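Muramoyltetrapeptide carboxypeptidase (Oxalobacter formigenes OXCC13, PDB 6UUK) probably hydrolyses the muramoyl tetrapeptide of bacterial peptidoglycan as a serine-type LD-carboxypeptidase of the S66 family. Local coordinates at residues B[147-158]-B[168-177]; B[215-226]-B[236-247]. One frame throughout, in Å; residues are numbered along the deposited sequence.

Contacts 1 and 2 each join neighbouring parallel strands of a beta-alpha-beta unit, but in different sheets: contact 1 in the six-stranded sheet, contact 2 in the seven-stranded one. Contact 1 is the more central and almost wholly buried, covering 651 Å². Contact 2 covers 1052 Å² and runs from a partly exposed loop around I238 to a buried end at E246. Polar groups crowd contact 1 around H151 and E158, whereas contact 2 pairs an aromatic, glycine-rich ladder with a polar end. The two touch where T155 OG1 probably bonds to N222 N; H316 lies about 3 Å, side chain to side chain, from both S152, the predicted nucleophile, and E246, a predicted charge-relay residue.

Contact 1. Residues B[147-158]-B[168-177]; sequences LFVGHSDFTVFE and SFSGPMIQSD
F169 and V149 form a parallel bridge: F169 N gives its hydrogen to F148 O at 2.9 Å, and F169 O accepts G150 N at 3.2 Å. G150 O in turn receives G171 N from well above the carbonyl plane. Past the strand, H151 points toward 168-177, and with CG between backbone N and carbonyl carbon (chi1 66°) its ND1 donates to G171 O, 2.6 Å away and tilted 28° from the imidazole plane. The bent chain of selenomethionine M173 lays CE over a face of that ring, 3.7 Å from the centroid, while M173 N is taken by D177 OD2 on its anti side. E158 reaches in from its helix; OE1 accepts a weak bond from S168 OG, but OE2 lies 2.8 Å from F169 O and 3.1 Å from G150 O, a cluster of acceptors that a protonated carboxyl would probably ease. S152 O takes both T155 N and T155 OG1, and S152 OG, the predicted nucleophile, bonds to G125 O. Strands 147-150 and 168-170 lie between 119-122 and 323-325, connected through helix 155-163, while helix 185-196 packs on V149 and F169.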
loop_
_atom_site.group_PDB
_atom_site.type_symbol
_atom_site.label_atom_id
_atom_site.label_comp_id
_atom_site.label_asym_id
_atom_site.label_seq_id
_atom_site.Cartn_x
_atom_site.Cartn_y
_atom_site.Cartn_z
ATOM N N LEU B 147 2.743 -15.126 -24.065
ATOM C CA LEU B 147 1.488 -14.962 -23.333
ATOM C C LEU B 147 1.788 -15.160 -21.851
ATOM O O LEU B 147 1.805 -16.281 -21.343
ATOM C CB LEU B 147 0.431 -15.939 -23.837
ATOM C CG LEU B 147 -0.447 -15.508 -25.019
ATOM C CD1 LEU B 147 0.381 -15.126 -26.239
ATOM C CD2 LEU B 147 -1.438 -16.607 -25.369
ATOM N N PHE B 148 2.027 -14.051 -21.154
ATOM C CA PHE B 148 2.363 -14.096 -19.738
ATOM C C PHE B 148 1.098 -14.231 -18.899
ATOM O O PHE B 148 0.125 -13.500 -19.104
ATOM C CB PHE B 148 3.133 -12.840 -19.332
ATOM C CG PHE B 148 4.462 -12.692 -20.020
ATOM C CD1 PHE B 148 5.618 -13.174 -19.431
ATOM C CD2 PHE B 148 4.553 -12.072 -21.255
ATOM C CE1 PHE B 148 6.842 -13.041 -20.061
ATOM C CE2 PHE B 148 5.774 -11.936 -21.891
ATOM C CZ PHE B 148 6.919 -12.421 -21.292
ATOM N N VAL B 149 1.114 -15.169 -17.953
ATOM C CA VAL B 149 -0.004 -15.388 -17.046
ATOM C C VAL B 149 0.507 -15.333 -15.614
ATOM O O VAL B 149 1.686 -15.582 -15.343
ATOM C CB VAL B 149 -0.725 -16.730 -17.318
ATOM C CG1 VAL B 149 -1.221 -16.790 -18.755
ATOM C CG2 VAL B 149 0.189 -17.899 -17.020
ATOM N N GLY B 150 -0.387 -14.999 -14.699
ATOM C CA GLY B 150 -0.036 -14.904 -13.297
ATOM C C GLY B 150 -0.960 -13.943 -12.576
ATOM O O GLY B 150 -1.822 -13.305 -13.174
ATOM N N HIS B 151 -0.756 -13.857 -11.267
ATOM C CA HIS B 151 -1.543 -12.974 -10.412
ATOM C C HIS B 151 -0.724 -12.666 -9.161
ATOM O O HIS B 151 0.472 -12.968 -9.094
ATOM C CB HIS B 151 -2.899 -13.603 -10.074
ATOM C CG HIS B 151 -2.799 -14.835 -9.228
ATOM N ND1 HIS B 151 -2.638 -16.095 -9.763
ATOM C CD2 HIS B 151 -2.839 -15.000 -7.885
ATOM C CE1 HIS B 151 -2.582 -16.983 -8.786
ATOM N NE2 HIS B 151 -2.703 -16.344 -7.636
ATOM N N SER B 152 -1.376 -12.058 -8.169
ATOM C CA SER B 152 -0.761 -11.688 -6.889
ATOM C C SER B 152 0.362 -10.700 -7.175
ATOM O O SER B 152 0.096 -9.654 -7.794
ATOM C CB SER B 152 -0.353 -12.960 -6.142
ATOM O OG SER B 152 0.291 -12.645 -4.917
ATOM N N ASP B 153 1.604 -10.966 -6.762
ATOM C CA ASP B 153 2.703 -10.040 -7.018
ATOM C C ASP B 153 2.991 -9.886 -8.504
ATOM O O ASP B 153 3.577 -8.876 -8.910
ATOM C CB ASP B 153 3.956 -10.510 -6.278
ATOM C CG ASP B 153 5.138 -9.582 -6.477
ATOM O OD1 ASP B 153 5.075 -8.424 -6.013
ATOM O OD2 ASP B 153 6.134 -10.015 -7.092
ATOM N N PHE B 154 2.585 -10.855 -9.327
ATOM C CA PHE B 154 2.818 -10.777 -10.764
ATOM C C PHE B 154 1.982 -9.698 -11.440
ATOM O O PHE B 154 2.192 -9.434 -12.630
ATOM C CB PHE B 154 2.541 -12.137 -11.409
ATOM C CG PHE B 154 3.228 -12.335 -12.729
ATOM C CD1 PHE B 154 4.605 -12.476 -12.791
ATOM C CD2 PHE B 154 2.500 -12.391 -13.904
ATOM C CE1 PHE B 154 5.243 -12.661 -14.002
ATOM C CE2 PHE B 154 3.132 -12.577 -15.119
ATOM C CZ PHE B 154 4.505 -12.714 -15.167
ATOM N N THR B 155 1.041 -9.078 -10.722
ATOM C CA THR B 155 0.325 -7.932 -11.271
ATOM C C THR B 155 1.281 -6.788 -11.586
ATOM O O THR B 155 1.066 -6.045 -12.551
ATOM C CB THR B 155 -0.759 -7.472 -10.292
ATOM O OG1 THR B 155 -1.641 -8.564 -10.003
ATOM C CG2 THR B 155 -1.569 -6.321 -10.877
ATOM N N VAL B 156 2.344 -6.640 -10.791
ATOM C CA VAL B 156 3.362 -5.631 -11.068
ATOM C C VAL B 156 3.993 -5.872 -12.433
ATOM O O VAL B 156 4.225 -4.932 -13.203
ATOM C CB VAL B 156 4.417 -5.624 -9.945
ATOM C CG1 VAL B 156 5.591 -4.730 -10.308
ATOM C CG2 VAL B 156 3.790 -5.183 -8.630
ATOM N N PHE B 157 4.271 -7.136 -12.759
ATOM C CA PHE B 157 4.854 -7.458 -14.057
ATOM C C PHE B 157 3.887 -7.164 -15.195
ATOM O O PHE B 157 4.316 -6.765 -16.283
ATOM C CB PHE B 157 5.277 -8.928 -14.085
ATOM C CG PHE B 157 6.068 -9.314 -15.304
ATOM C CD1 PHE B 157 5.430 -9.745 -16.456
ATOM C CD2 PHE B 157 7.451 -9.259 -15.294
ATOM C CE1 PHE B 157 6.155 -10.105 -17.574
ATOM C CE2 PHE B 157 8.180 -9.619 -16.411
ATOM C CZ PHE B 157 7.531 -10.041 -17.552
ATOM N N GLU B 158 2.587 -7.348 -14.963
ATOM C CA GLU B 158 1.604 -7.189 -16.026
ATOM C C GLU B 158 1.229 -5.736 -16.282
ATOM O O GLU B 158 0.717 -5.426 -17.362
ATOM C CB GLU B 158 0.347 -7.997 -15.698
ATOM C CG GLU B 158 0.592 -9.492 -15.592
ATOM C CD GLU B 158 -0.691 -10.290 -15.493
ATOM O OE1 GLU B 158 -1.781 -9.679 -15.525
ATOM O OE2 GLU B 158 -0.610 -11.532 -15.385
ATOM N N SER B 168 -1.437 -9.128 -21.282
ATOM C CA SER B 168 -1.135 -10.236 -20.389
ATOM C C SER B 168 -2.438 -10.855 -19.896
ATOM O O SER B 168 -3.535 -10.373 -20.192
ATOM C CB SER B 168 -0.262 -9.764 -19.225
ATOM O OG SER B 168 -0.848 -8.655 -18.569
ATOM N N PHE B 169 -2.312 -11.933 -19.128
ATOM C CA PHE B 169 -3.466 -12.676 -18.635
ATOM C C PHE B 169 -3.369 -12.811 -17.124
ATOM O O PHE B 169 -2.398 -13.373 -16.610
ATOM C CB PHE B 169 -3.554 -14.056 -19.292
ATOM C CG PHE B 169 -3.772 -14.008 -20.776
ATOM C CD1 PHE B 169 -5.053 -14.001 -21.301
ATOM C CD2 PHE B 169 -2.695 -13.964 -21.645
ATOM C CE1 PHE B 169 -5.255 -13.956 -22.667
ATOM C CE2 PHE B 169 -2.892 -13.917 -23.011
ATOM C CZ PHE B 169 -4.173 -13.913 -23.522
ATOM N N SER B 170 -4.373 -12.301 -16.419
ATOM C CA SER B 170 -4.449 -12.430 -14.966
ATOM C C SER B 170 -5.168 -13.737 -14.661
ATOM O O SER B 170 -6.399 -13.804 -14.689
ATOM C CB SER B 170 -5.163 -11.230 -14.355
ATOM O OG SER B 170 -4.842 -11.089 -12.983
ATOM N N GLY B 171 -4.399 -14.786 -14.377
ATOM C CA GLY B 171 -4.959 -16.096 -14.157
ATOM C C GLY B 171 -4.204 -16.909 -13.125
ATOM O O GLY B 171 -3.735 -16.391 -12.107
ATOM N N PRO B 172 -4.073 -18.207 -13.375
ATOM C CA PRO B 172 -3.463 -19.102 -12.388
ATOM C C PRO B 172 -1.941 -19.063 -12.441
ATOM O O PRO B 172 -1.328 -18.542 -13.373
ATOM C CB PRO B 172 -3.994 -20.477 -12.800
ATOM C CG PRO B 172 -4.145 -20.366 -14.281
ATOM C CD PRO B 172 -4.562 -18.941 -14.556
HETATM N N MSE B 173 -1.339 -19.635 -11.402
HETATM C CA MSE B 173 0.110 -19.798 -11.336
HETATM C C MSE B 173 0.460 -21.228 -10.944
HETATM O O MSE B 173 -0.424 -22.048 -10.701
HETATM C CB MSE B 173 0.728 -18.817 -10.339
HETATM C CG MSE B 173 0.600 -17.355 -10.730
HETATM SE SE MSE B 173 1.641 -16.176 -9.576
HETATM C CE MSE B 173 0.831 -16.632 -7.862
ATOM N N ILE B 174 1.759 -21.524 -10.885
ATOM C CA ILE B 174 2.192 -22.849 -10.454
ATOM C C ILE B 174 1.988 -23.018 -8.954
ATOM O O ILE B 174 1.798 -24.140 -8.468
ATOM C CB ILE B 174 3.659 -23.081 -10.867
ATOM C CG1 ILE B 174 3.806 -22.990 -12.386
ATOM C CG2 ILE B 174 4.162 -24.433 -10.384
ATOM C CD1 ILE B 174 3.087 -24.092 -13.134
ATOM N N GLN B 175 1.985 -21.913 -8.205
ATOM C CA GLN B 175 1.959 -21.917 -6.745
ATOM C C GLN B 175 0.897 -22.840 -6.156
ATOM O O GLN B 175 1.229 -23.856 -5.537
ATOM C CB GLN B 175 1.748 -20.495 -6.222
ATOM N N SER B 176 -0.382 -22.500 -6.336
ATOM C CA SER B 176 -1.464 -23.263 -5.728
ATOM C C SER B 176 -2.542 -23.674 -6.725
ATOM O O SER B 176 -3.630 -24.084 -6.304
ATOM C CB SER B 176 -2.100 -22.469 -4.581
ATOM O OG SER B 176 -1.148 -22.179 -3.572
ATOM N N ASP B 177 -2.277 -23.579 -8.027
ATOM C CA ASP B 177 -3.246 -23.970 -9.042
ATOM C C ASP B 177 -2.874 -25.245 -9.781
ATOM O O ASP B 177 -3.765 -25.927 -10.292
ATOM C CB ASP B 177 -3.435 -22.839 -10.059
ATOM C CG ASP B 177 -4.062 -21.604 -9.443
ATOM O OD1 ASP B 177 -5.176 -21.715 -8.890
ATOM O OD2 ASP B 177 -3.436 -20.526 -9.499
#

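Contact 2. Residues B[215-226]-B[236-247]; sequences EGTLWGGNLTML and PDISGGILFVED
L218 to N222 run parallel to I242 to E246, the strand axes 4.8 Å apart and only 4° from alignment. The ladder opens with I242 N to T217 O at 2.8 Å and finishes with L223 N to E246 O at 2.7 Å. W219 is sandwiched: L243 CD1 sits 3.4 Å over the centre of the six-membered ring, and I238 CG1 lies over the five-membered ring from the opposite face, both as CH-pi contacts. Its NE1 is bonded to Q271. With an alanine at W219, I238 and L243 would probably face a gap where the indole had filled the space between them, and Q271 would lose a donor. The F244 ring lies flat against the backbone of G220 and G221, whose angles call for glycine. N222 is the N-cap of helix 223-228; CG anti to the backbone N (chi1 -176°) lets OD1 accept M225 N, while ND2 gives a weak bond to E246 OE1. T224 OG1 donates to the syn lone pair of D247 OD2 at 2.5 Å. E246 OE2 makes a weak hydrogen bond to H316 ND1, so each oxygen of the predicted charge-relay carboxylate has a polar partner, though neither bond is strong.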
loop_
_atom_site.group_PDB
_atom_site.type_symbol
_atom_site.label_atom_id
_atom_site.label_comp_id
_atom_site.label_asym_id
_atom_site.label_seq_id
_atom_site.Cartn_x
_atom_site.Cartn_y
_atom_site.Cartn_z
ATOM N N GLU B 215 -18.130 -0.684 -22.182
ATOM C CA GLU B 215 -17.195 -1.459 -22.991
ATOM C C GLU B 215 -15.882 -0.697 -23.067
ATOM O O GLU B 215 -15.853 0.438 -23.551
ATOM C CB GLU B 215 -17.759 -1.712 -24.392
ATOM C CG GLU B 215 -16.790 -2.400 -25.340
ATOM C CD GLU B 215 -17.417 -2.719 -26.683
ATOM O OE1 GLU B 215 -18.663 -2.756 -26.765
ATOM O OE2 GLU B 215 -16.664 -2.930 -27.656
ATOM N N GLY B 216 -14.809 -1.314 -22.591
ATOM C CA GLY B 216 -13.517 -0.669 -22.594
ATOM C C GLY B 216 -12.397 -1.670 -22.417
ATOM O O GLY B 216 -12.605 -2.883 -22.476
ATOM N N THR B 217 -11.197 -1.138 -22.195
ATOM C CA THR B 217 -10.009 -1.965 -22.032
ATOM C C THR B 217 -9.988 -2.564 -20.631
ATOM O O THR B 217 -10.016 -1.833 -19.635
ATOM C CB THR B 217 -8.746 -1.143 -22.282
ATOM O OG1 THR B 217 -8.794 -0.576 -23.598
ATOM C CG2 THR B 217 -7.508 -2.019 -22.161
ATOM N N LEU B 218 -9.940 -3.892 -20.554
ATOM C CA LEU B 218 -9.907 -4.580 -19.271
ATOM C C LEU B 218 -8.484 -4.603 -18.727
ATOM O O LEU B 218 -7.542 -4.954 -19.444
ATOM C CB LEU B 218 -10.439 -6.005 -19.417
ATOM C CG LEU B 218 -10.585 -6.809 -18.124
ATOM C CD1 LEU B 218 -11.660 -6.203 -17.234
ATOM C CD2 LEU B 218 -10.894 -8.265 -18.428
ATOM N N TRP B 219 -8.333 -4.233 -17.458
ATOM C CA TRP B 219 -7.022 -4.210 -16.825
ATOM C C TRP B 219 -7.202 -4.184 -15.315
ATOM O O TRP B 219 -8.283 -3.877 -14.807
ATOM C CB TRP B 219 -6.195 -3.009 -17.292
ATOM C CG TRP B 219 -6.723 -1.687 -16.829
ATOM C CD1 TRP B 219 -7.859 -1.063 -17.253
ATOM C CD2 TRP B 219 -6.124 -0.817 -15.861
ATOM N NE1 TRP B 219 -8.011 0.138 -16.602
ATOM C CE2 TRP B 219 -6.958 0.313 -15.743
ATOM C CE3 TRP B 219 -4.967 -0.886 -15.079
ATOM C CZ2 TRP B 219 -6.672 1.365 -14.876
ATOM C CZ3 TRP B 219 -4.684 0.160 -14.219
ATOM C CH2 TRP B 219 -5.532 1.270 -14.125
ATOM N N GLY B 220 -6.123 -4.513 -14.605
ATOM C CA GLY B 220 -6.107 -4.532 -13.162
ATOM C C GLY B 220 -5.472 -5.806 -12.652
ATOM O O GLY B 220 -4.680 -6.452 -13.347
ATOM N N GLY B 221 -5.825 -6.168 -11.421
ATOM C CA GLY B 221 -5.292 -7.366 -10.803
ATOM C C GLY B 221 -5.353 -7.333 -9.290
ATOM O O GLY B 221 -6.436 -7.229 -8.707
ATOM N N ASN B 222 -4.195 -7.424 -8.643
ATOM C CA ASN B 222 -4.134 -7.399 -7.188
ATOM C C ASN B 222 -4.224 -5.962 -6.688
ATOM O O ASN B 222 -3.536 -5.074 -7.201
ATOM C CB ASN B 222 -2.845 -8.058 -6.700
ATOM C CG ASN B 222 -2.770 -8.143 -5.189
ATOM O OD1 ASN B 222 -2.201 -7.271 -4.536
ATOM N ND2 ASN B 222 -3.348 -9.198 -4.625
ATOM N N LEU B 223 -5.075 -5.738 -5.683
ATOM C CA LEU B 223 -5.300 -4.380 -5.194
ATOM C C LEU B 223 -4.054 -3.811 -4.527
ATOM O O LEU B 223 -3.761 -2.618 -4.665
ATOM C CB LEU B 223 -6.483 -4.362 -4.227
ATOM C CG LEU B 223 -6.821 -3.005 -3.605
ATOM C CD1 LEU B 223 -7.143 -1.982 -4.685
ATOM C CD2 LEU B 223 -7.973 -3.133 -2.624
ATOM N N THR B 224 -3.309 -4.645 -3.797
ATOM C CA THR B 224 -2.106 -4.162 -3.127
ATOM C C THR B 224 -1.032 -3.772 -4.136
ATOM O O THR B 224 -0.308 -2.790 -3.934
ATOM C CB THR B 224 -1.579 -5.223 -2.161
ATOM O OG1 THR B 224 -2.611 -5.579 -1.231
ATOM C CG2 THR B 224 -0.375 -4.701 -1.391
HETATM N N MSE B 225 -0.922 -4.518 -5.230
HETATM C CA MSE B 225 0.089 -4.243 -6.242
HETATM C C MSE B 225 -0.305 -3.053 -7.112
HETATM O O MSE B 225 0.555 -2.350 -7.640
HETATM C CB MSE B 225 0.323 -5.479 -7.111
HETATM C CG MSE B 225 0.542 -6.749 -6.309
HETATM SE SE MSE B 225 1.950 -6.559 -4.972
HETATM C CE MSE B 225 1.557 -8.138 -3.896
ATOM N N LEU B 226 -1.613 -2.828 -7.258
ATOM C CA LEU B 226 -2.084 -1.679 -8.023
ATOM C C LEU B 226 -1.914 -0.383 -7.239
ATOM O O LEU B 226 -1.460 0.627 -7.787
ATOM C CB LEU B 226 -3.545 -1.878 -8.430
ATOM C CG LEU B 226 -3.790 -2.880 -9.559
ATOM C CD1 LEU B 226 -5.276 -3.016 -9.847
ATOM C CD2 LEU B 226 -3.034 -2.467 -10.812
ATOM N N PRO B 236 -0.133 1.888 -15.868
ATOM C CA PRO B 236 -0.688 2.124 -17.203
ATOM C C PRO B 236 -1.645 3.305 -17.198
ATOM O O PRO B 236 -2.287 3.613 -16.191
ATOM C CB PRO B 236 -1.414 0.814 -17.527
ATOM C CG PRO B 236 -0.801 -0.200 -16.617
ATOM C CD PRO B 236 -0.450 0.541 -15.366
ATOM N N ASP B 237 -1.729 3.969 -18.346
ATOM C CA ASP B 237 -2.570 5.151 -18.509
ATOM C C ASP B 237 -3.788 4.796 -19.361
ATOM O O ASP B 237 -3.979 5.280 -20.481
ATOM C CB ASP B 237 -1.765 6.287 -19.124
ATOM C CG ASP B 237 -2.482 7.619 -19.054
ATOM O OD1 ASP B 237 -3.618 7.687 -18.528
ATOM O OD2 ASP B 237 -1.895 8.610 -19.524
ATOM N N ILE B 238 -4.612 3.921 -18.792
ATOM C CA ILE B 238 -5.833 3.452 -19.438
ATOM C C ILE B 238 -6.924 4.494 -19.227
ATOM O O ILE B 238 -7.247 4.849 -18.088
ATOM C CB ILE B 238 -6.253 2.084 -18.878
ATOM C CG1 ILE B 238 -5.099 1.089 -18.998
ATOM C CG2 ILE B 238 -7.480 1.542 -19.600
ATOM C CD1 ILE B 238 -4.646 0.864 -20.419
ATOM N N SER B 239 -7.490 4.985 -20.323
ATOM C CA SER B 239 -8.541 5.991 -20.293
ATOM C C SER B 239 -9.837 5.331 -20.732
ATOM O O SER B 239 -9.930 4.828 -21.856
ATOM C CB SER B 239 -8.196 7.172 -21.200
ATOM O OG SER B 239 -9.273 8.090 -21.274
ATOM N N GLY B 240 -10.822 5.309 -19.840
ATOM C CA GLY B 240 -12.114 4.733 -20.168
ATOM C C GLY B 240 -12.129 3.220 -20.233
ATOM O O GLY B 240 -12.804 2.648 -21.099
ATOM N N GLY B 241 -11.398 2.555 -19.338
ATOM C CA GLY B 241 -11.352 1.112 -19.301
ATOM C C GLY B 241 -12.196 0.531 -18.174
ATOM O O GLY B 241 -12.849 1.235 -17.408
ATOM N N ILE B 242 -12.170 -0.795 -18.092
ATOM C CA ILE B 242 -12.881 -1.542 -17.062
ATOM C C ILE B 242 -11.834 -2.125 -16.123
ATOM O O ILE B 242 -11.084 -3.035 -16.500
ATOM C CB ILE B 242 -13.771 -2.638 -17.663
ATOM C CG1 ILE B 242 -14.713 -2.039 -18.710
ATOM C CG2 ILE B 242 -14.568 -3.335 -16.572
ATOM C CD1 ILE B 242 -15.646 -3.047 -19.343
ATOM N N LEU B 243 -11.778 -1.603 -14.902
ATOM C CA LEU B 243 -10.756 -1.972 -13.931
ATOM C C LEU B 243 -11.309 -3.008 -12.960
ATOM O O LEU B 243 -12.418 -2.849 -12.440
ATOM C CB LEU B 243 -10.272 -0.737 -13.168
ATOM C CG LEU B 243 -9.174 -0.939 -12.121
ATOM C CD1 LEU B 243 -7.876 -1.372 -12.776
ATOM C CD2 LEU B 243 -8.969 0.329 -11.312
ATOM N N PHE B 244 -10.533 -4.064 -12.719
ATOM C CA PHE B 244 -10.892 -5.104 -11.768
ATOM C C PHE B 244 -9.786 -5.263 -10.734
ATOM O O PHE B 244 -8.600 -5.121 -11.043
ATOM C CB PHE B 244 -11.158 -6.448 -12.471
ATOM C CG PHE B 244 -9.936 -7.068 -13.091
ATOM C CD1 PHE B 244 -9.535 -6.714 -14.369
ATOM C CD2 PHE B 244 -9.198 -8.018 -12.403
ATOM C CE1 PHE B 244 -8.414 -7.288 -14.943
ATOM C CE2 PHE B 244 -8.077 -8.593 -12.971
ATOM C CZ PHE B 244 -7.685 -8.228 -14.243
ATOM N N VAL B 245 -10.186 -5.557 -9.493
ATOM C CA VAL B 245 -9.257 -5.688 -8.378
ATOM C C VAL B 245 -9.647 -6.889 -7.527
ATOM O O VAL B 245 -10.784 -7.365 -7.559
ATOM C CB VAL B 245 -9.209 -4.416 -7.501
ATOM C CG1 VAL B 245 -8.602 -3.254 -8.270
ATOM C CG2 VAL B 245 -10.602 -4.062 -7.002
ATOM N N GLU B 246 -8.675 -7.374 -6.755
ATOM C CA GLU B 246 -8.886 -8.461 -5.808
ATOM C C GLU B 246 -7.745 -8.446 -4.800
ATOM O O GLU B 246 -6.694 -7.846 -5.041
ATOM C CB GLU B 246 -8.981 -9.820 -6.514
ATOM C CG GLU B 246 -7.810 -10.159 -7.431
ATOM C CD GLU B 246 -6.594 -10.672 -6.681
ATOM O OE1 GLU B 246 -5.460 -10.388 -7.119
ATOM O OE2 GLU B 246 -6.774 -11.354 -5.651
ATOM N N ASP B 247 -7.963 -9.118 -3.672
ATOM C CA ASP B 247 -6.965 -9.162 -2.609
ATOM C C ASP B 247 -7.367 -10.229 -1.600
ATOM O O ASP B 247 -8.477 -10.766 -1.641
ATOM C CB ASP B 247 -6.815 -7.799 -1.926
ATOM C CG ASP B 247 -5.372 -7.460 -1.612
ATOM O OD1 ASP B 247 -4.565 -8.396 -1.434
ATOM O OD2 ASP B 247 -5.046 -6.257 -1.544
HETATM O O HOH W 1 -10.352 1.827 -22.672
#